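Local coordinates for putative amidohydrolase (Unidentified, PDB 3MKV), which probably hydrolyses dipeptides ending in proline, as a prolidase of the amidohydrolase superfamily with a two-zinc active site, at residues M97-F102 and P402-D407; A355-A360 and L369-P374. All coordinates share one frame; numbering follows the deposited sequence. Where two conformers were deposited one is given.

Contact 1. Residues M97-F102 and P402-D407; sequences MLRRGF and PLVMKD
Val404 sets its two methyls against the end of a helix, between Leu98 and Arg99. CG1 lies anti to the backbone N (chi1 178°), and both branches reach the same carbonyl oxygen: Val404 CG1 stands 3.6 Å from Leu98 O, Val404 CG2 4.0 Å from it. That oxygen already accepts Gly101 N at 2.9 Å, and with Phe102 N to Met97 O this makes a Schellman motif, Gly101 at positive phi serving as its C-prime residue. Leu98 CG is also anti to its N (chi1 -168°), and the side chain slants across the valine so that Leu98 CD1 meets Val404 CG1 at 4.1 Å. Arg99 starts off away from the strand but bends at chi2 (55°) and comes back: Arg99 NH1 reaches to 3.9 Å from Val404 CG2, which sits obliquely to the guanidinium. NH1 is held by a hydrogen bond to Ile401 O, and NH2 has a long, weak ion pair with Glu414. The contact thus lays the C-terminal end of helix 83-99 on strand 403-406, which runs between strands 380-383 and 409-413; Leu98 also touches Phe411, Arg99 touches Val412, and Val404 touches Leu381.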
# COMPACT_ATOMS: atom_id res chain seq x y z
N MET A 97 -35.81 -26.23 5.80
CA MET A 97 -36.69 -25.10 6.11
C MET A 97 -37.95 -25.27 5.30
O MET A 97 -39.06 -25.14 5.82
CB MET A 97 -36.04 -23.74 5.78
CG MET A 97 -34.82 -23.36 6.64
SD MET A 97 -34.11 -21.75 6.20
CE MET A 97 -33.04 -21.46 7.57
N LEU A 98 -37.76 -25.57 4.02
CA LEU A 98 -38.86 -25.78 3.09
C LEU A 98 -39.75 -26.94 3.53
O LEU A 98 -40.98 -26.86 3.45
CB LEU A 98 -38.31 -26.02 1.69
CG LEU A 98 -39.31 -25.97 0.54
CD1 LEU A 98 -40.18 -24.71 0.58
CD2 LEU A 98 -38.57 -26.08 -0.80
N ARG A 99 -39.13 -28.02 4.00
CA ARG A 99 -39.84 -29.20 4.48
C ARG A 99 -40.73 -28.88 5.68
O ARG A 99 -41.77 -29.49 5.85
CB ARG A 99 -38.86 -30.33 4.84
CG ARG A 99 -39.54 -31.67 5.12
CD ARG A 99 -40.43 -32.08 3.95
NE ARG A 99 -41.39 -33.13 4.29
CZ ARG A 99 -42.66 -32.91 4.64
NH1 ARG A 99 -43.12 -31.66 4.71
NH2 ARG A 99 -43.46 -33.93 4.92
N ARG A 100 -40.30 -27.93 6.51
CA ARG A 100 -41.08 -27.45 7.66
C ARG A 100 -42.18 -26.47 7.23
O ARG A 100 -42.86 -25.87 8.07
CB ARG A 100 -40.16 -26.79 8.70
CG ARG A 100 -39.12 -27.73 9.30
CD ARG A 100 -38.42 -27.13 10.54
NE ARG A 100 -37.31 -26.24 10.19
CZ ARG A 100 -36.06 -26.64 10.00
NH1 ARG A 100 -35.74 -27.92 10.11
NH2 ARG A 100 -35.11 -25.76 9.69
N GLY A 101 -42.34 -26.27 5.93
CA GLY A 101 -43.41 -25.41 5.44
C GLY A 101 -43.02 -23.97 5.12
O GLY A 101 -43.83 -23.19 4.66
N PHE A 102 -41.76 -23.62 5.37
CA PHE A 102 -41.33 -22.25 5.14
C PHE A 102 -41.01 -22.01 3.67
O PHE A 102 -39.97 -22.45 3.17
CB PHE A 102 -40.17 -21.89 6.07
CG PHE A 102 -40.55 -21.87 7.52
CD1 PHE A 102 -41.10 -20.74 8.09
CD2 PHE A 102 -40.40 -23.01 8.30
CE1 PHE A 102 -41.47 -20.72 9.43
CE2 PHE A 102 -40.77 -23.00 9.64
CZ PHE A 102 -41.30 -21.85 10.21
N PRO A 402 -48.10 -33.02 4.85
CA PRO A 402 -48.04 -33.90 3.69
C PRO A 402 -47.72 -33.21 2.36
O PRO A 402 -47.13 -33.83 1.48
CB PRO A 402 -49.45 -34.50 3.62
CG PRO A 402 -50.30 -33.61 4.49
CD PRO A 402 -49.38 -33.15 5.57
N LEU A 403 -48.12 -31.95 2.20
CA LEU A 403 -47.88 -31.26 0.93
C LEU A 403 -47.29 -29.86 1.08
O LEU A 403 -47.75 -29.07 1.90
CB LEU A 403 -49.17 -31.21 0.09
CG LEU A 403 -49.01 -30.66 -1.33
CD1 LEU A 403 -49.98 -31.35 -2.29
CD2 LEU A 403 -49.17 -29.13 -1.39
N VAL A 404 -46.25 -29.58 0.28
CA VAL A 404 -45.59 -28.28 0.29
C VAL A 404 -45.39 -27.77 -1.13
O VAL A 404 -44.66 -28.36 -1.92
CB VAL A 404 -44.22 -28.33 1.01
CG1 VAL A 404 -43.55 -26.95 0.94
CG2 VAL A 404 -44.38 -28.78 2.46
N MET A 405 -46.03 -26.65 -1.46
CA MET A 405 -46.01 -26.09 -2.80
C MET A 405 -45.36 -24.72 -2.77
O MET A 405 -45.80 -23.85 -2.02
CB MET A 405 -47.45 -25.99 -3.35
CG MET A 405 -47.56 -25.46 -4.78
SD MET A 405 -49.22 -25.54 -5.52
CE MET A 405 -49.82 -23.90 -5.32
N LYS A 406 -44.34 -24.51 -3.59
CA LYS A 406 -43.69 -23.22 -3.74
C LYS A 406 -43.67 -22.84 -5.20
O LYS A 406 -43.22 -23.63 -5.99
CB LYS A 406 -42.27 -23.24 -3.16
CG LYS A 406 -41.35 -22.14 -3.68
CD LYS A 406 -39.89 -22.48 -3.38
CE LYS A 406 -38.93 -21.68 -4.25
NZ LYS A 406 -37.52 -22.07 -4.00
N ASP A 407 -44.13 -21.64 -5.54
CA ASP A 407 -44.17 -21.19 -6.93
C ASP A 407 -44.94 -22.16 -7.82
O ASP A 407 -44.55 -22.39 -8.97
CB ASP A 407 -42.75 -21.01 -7.49
CG ASP A 407 -42.07 -19.76 -6.97
OD1 ASP A 407 -40.87 -19.84 -6.62
OD2 ASP A 407 -42.72 -18.69 -6.93

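Contact 2. Residues A355-A360 and L369-P374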
# COMPACT_ATOMS: atom_id res chain seq x y z
N ALA A 355 -46.64 -15.38 10.90
CA ALA A 355 -45.79 -16.10 9.96
C ALA A 355 -46.33 -16.01 8.55
O ALA A 355 -45.87 -16.73 7.67
CB ALA A 355 -45.67 -17.53 10.36
N THR A 356 -47.30 -15.12 8.35
CA THR A 356 -48.00 -15.05 7.08
C THR A 356 -48.24 -13.61 6.64
O THR A 356 -47.38 -13.00 6.02
CB THR A 356 -49.34 -15.86 7.11
OG1 THR A 356 -50.12 -15.46 8.25
CG2 THR A 356 -49.08 -17.37 7.18
N ILE A 357 -49.41 -13.07 6.96
CA ILE A 357 -49.76 -11.75 6.46
C ILE A 357 -48.92 -10.62 7.06
O ILE A 357 -48.63 -9.64 6.39
CB ILE A 357 -51.27 -11.42 6.62
CG1 ILE A 357 -51.72 -11.61 8.07
CG2 ILE A 357 -52.11 -12.23 5.65
CD1 ILE A 357 -53.13 -11.10 8.32
N VAL A 358 -48.54 -10.77 8.32
CA VAL A 358 -47.71 -9.77 8.97
C VAL A 358 -46.33 -9.78 8.35
O VAL A 358 -45.81 -8.74 7.92
CB VAL A 358 -47.61 -9.99 10.49
CG1 VAL A 358 -46.79 -8.87 11.13
CG2 VAL A 358 -49.00 -10.08 11.13
N SER A 359 -45.73 -10.97 8.29
CA SER A 359 -44.43 -11.13 7.67
C SER A 359 -44.43 -10.68 6.21
O SER A 359 -43.49 -10.05 5.75
CB SER A 359 -43.97 -12.58 7.78
OG SER A 359 -43.58 -12.87 9.11
N ALA A 360 -45.49 -11.01 5.48
CA ALA A 360 -45.62 -10.59 4.08
C ALA A 360 -45.61 -9.07 3.98
O ALA A 360 -45.10 -8.49 3.02
CB ALA A 360 -46.89 -11.16 3.49
N LEU A 369 -47.87 -12.65 -1.01
CA LEU A 369 -47.53 -13.81 -0.21
C LEU A 369 -48.34 -13.81 1.10
O LEU A 369 -49.03 -12.83 1.40
CB LEU A 369 -46.02 -13.84 0.12
CG LEU A 369 -44.96 -13.84 -0.99
CD1 LEU A 369 -43.57 -13.63 -0.40
CD2 LEU A 369 -44.98 -15.10 -1.84
N GLY A 370 -48.27 -14.90 1.86
CA GLY A 370 -48.93 -15.01 3.15
C GLY A 370 -50.45 -15.13 3.12
O GLY A 370 -51.09 -15.22 4.16
N ARG A 371 -51.02 -15.12 1.91
CA ARG A 371 -52.47 -15.21 1.73
C ARG A 371 -52.79 -15.94 0.43
O ARG A 371 -52.26 -15.61 -0.63
CB ARG A 371 -53.08 -13.80 1.67
CG ARG A 371 -53.36 -13.15 3.01
CD ARG A 371 -54.83 -13.21 3.41
NE ARG A 371 -55.71 -12.77 2.32
CZ ARG A 371 -56.94 -12.29 2.49
NH1 ARG A 371 -57.46 -12.16 3.70
NH2 ARG A 371 -57.66 -11.93 1.43
N ILE A 372 -53.68 -16.93 0.52
CA ILE A 372 -54.14 -17.63 -0.69
C ILE A 372 -55.23 -16.83 -1.40
O ILE A 372 -56.42 -17.02 -1.14
CB ILE A 372 -54.63 -19.05 -0.36
CG1 ILE A 372 -53.47 -19.93 0.08
CG2 ILE A 372 -55.32 -19.66 -1.57
CD1 ILE A 372 -53.90 -21.13 0.88
N VAL A 373 -54.81 -15.92 -2.28
CA VAL A 373 -55.72 -15.05 -3.02
C VAL A 373 -55.31 -15.02 -4.49
O VAL A 373 -54.15 -15.25 -4.81
CB VAL A 373 -55.70 -13.59 -2.50
CG1 VAL A 373 -56.35 -13.48 -1.14
CG2 VAL A 373 -54.27 -13.05 -2.47
N PRO A 374 -56.28 -14.73 -5.38
CA PRO A 374 -55.98 -14.67 -6.82
C PRO A 374 -54.88 -13.66 -7.12
O PRO A 374 -54.94 -12.51 -6.67
CB PRO A 374 -57.30 -14.20 -7.44
CG PRO A 374 -58.34 -14.61 -6.46
CD PRO A 374 -57.70 -14.47 -5.11
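Gly370 brings its backbone against the helix turn at Thr356 and Ile357, with the CA atoms of Thr356 and Gly370 only 4.0 Å apart. The carbonyl of Gly370 is the main meeting point: its O lies 3.5 Å from Thr356 CB and equally far from Ile357 CG2. Thr356 OG1 takes no part here; at chi1 51° it turns back along its own helix to bond Ile352 O. One turn on, Ala360 points its methyl at the loop, and Ala360 CB packs 3.4 Å from Leu369 O. The turn itself is irregular, widened to a pi-type turn at 355-358, yet Ala360 N still bonds Thr356 O at 2.8 Å. Residues 370-374 open the Gly-x-Ile-x-x-Gly-x-x-Ala-Asp sequence familiar from amidohydrolases, in which the chain leaves the last barrel helix, 348-362, for strand 380-383. Arg371 flanks the glycine. Arg371 CB stays 4.4 Å from Ile357 CG2, and chi1 of -83° places CG anti to the carbonyl carbon, beside the isoleucine methyl, where the modelled approach is doubtfully close. The bend at chi2 keeps Arg371 CD 3.7 Å from Ile357 CG2, the two side chains crossing at a slant. A second bend, at chi3, then directs NE, which draws off from the isoleucine, and at the tip NH1 forms salt bridges with Asp15 and Asp17, near Pro16, against which Thr356 rests. Ile372, at the centre of an inverse gamma turn, packs on Ile57 and Val37.

Contact 2 is nested within the long loop of chain that contact 1 closes; their centres are 14 Å apart and their nearest atoms about 5 Å, without touching. Each sets a helix against chain from the C-terminal part: contact 1 puts helix 83-99 on strand 403-406, contact 2 puts helix 348-362 on the loop that leads to strand 380-383. Asp379 meets a residue of each: Leu369 touches it, and its OD1 accepts a hydrogen bond from Asp407 N. Strand 56-63 is shared too: Leu61 bonds Gly101 and Ile62 packs on Ala360. That strand leads to His65 and His67, which bind zinc, but neither contact contains a zinc ligand.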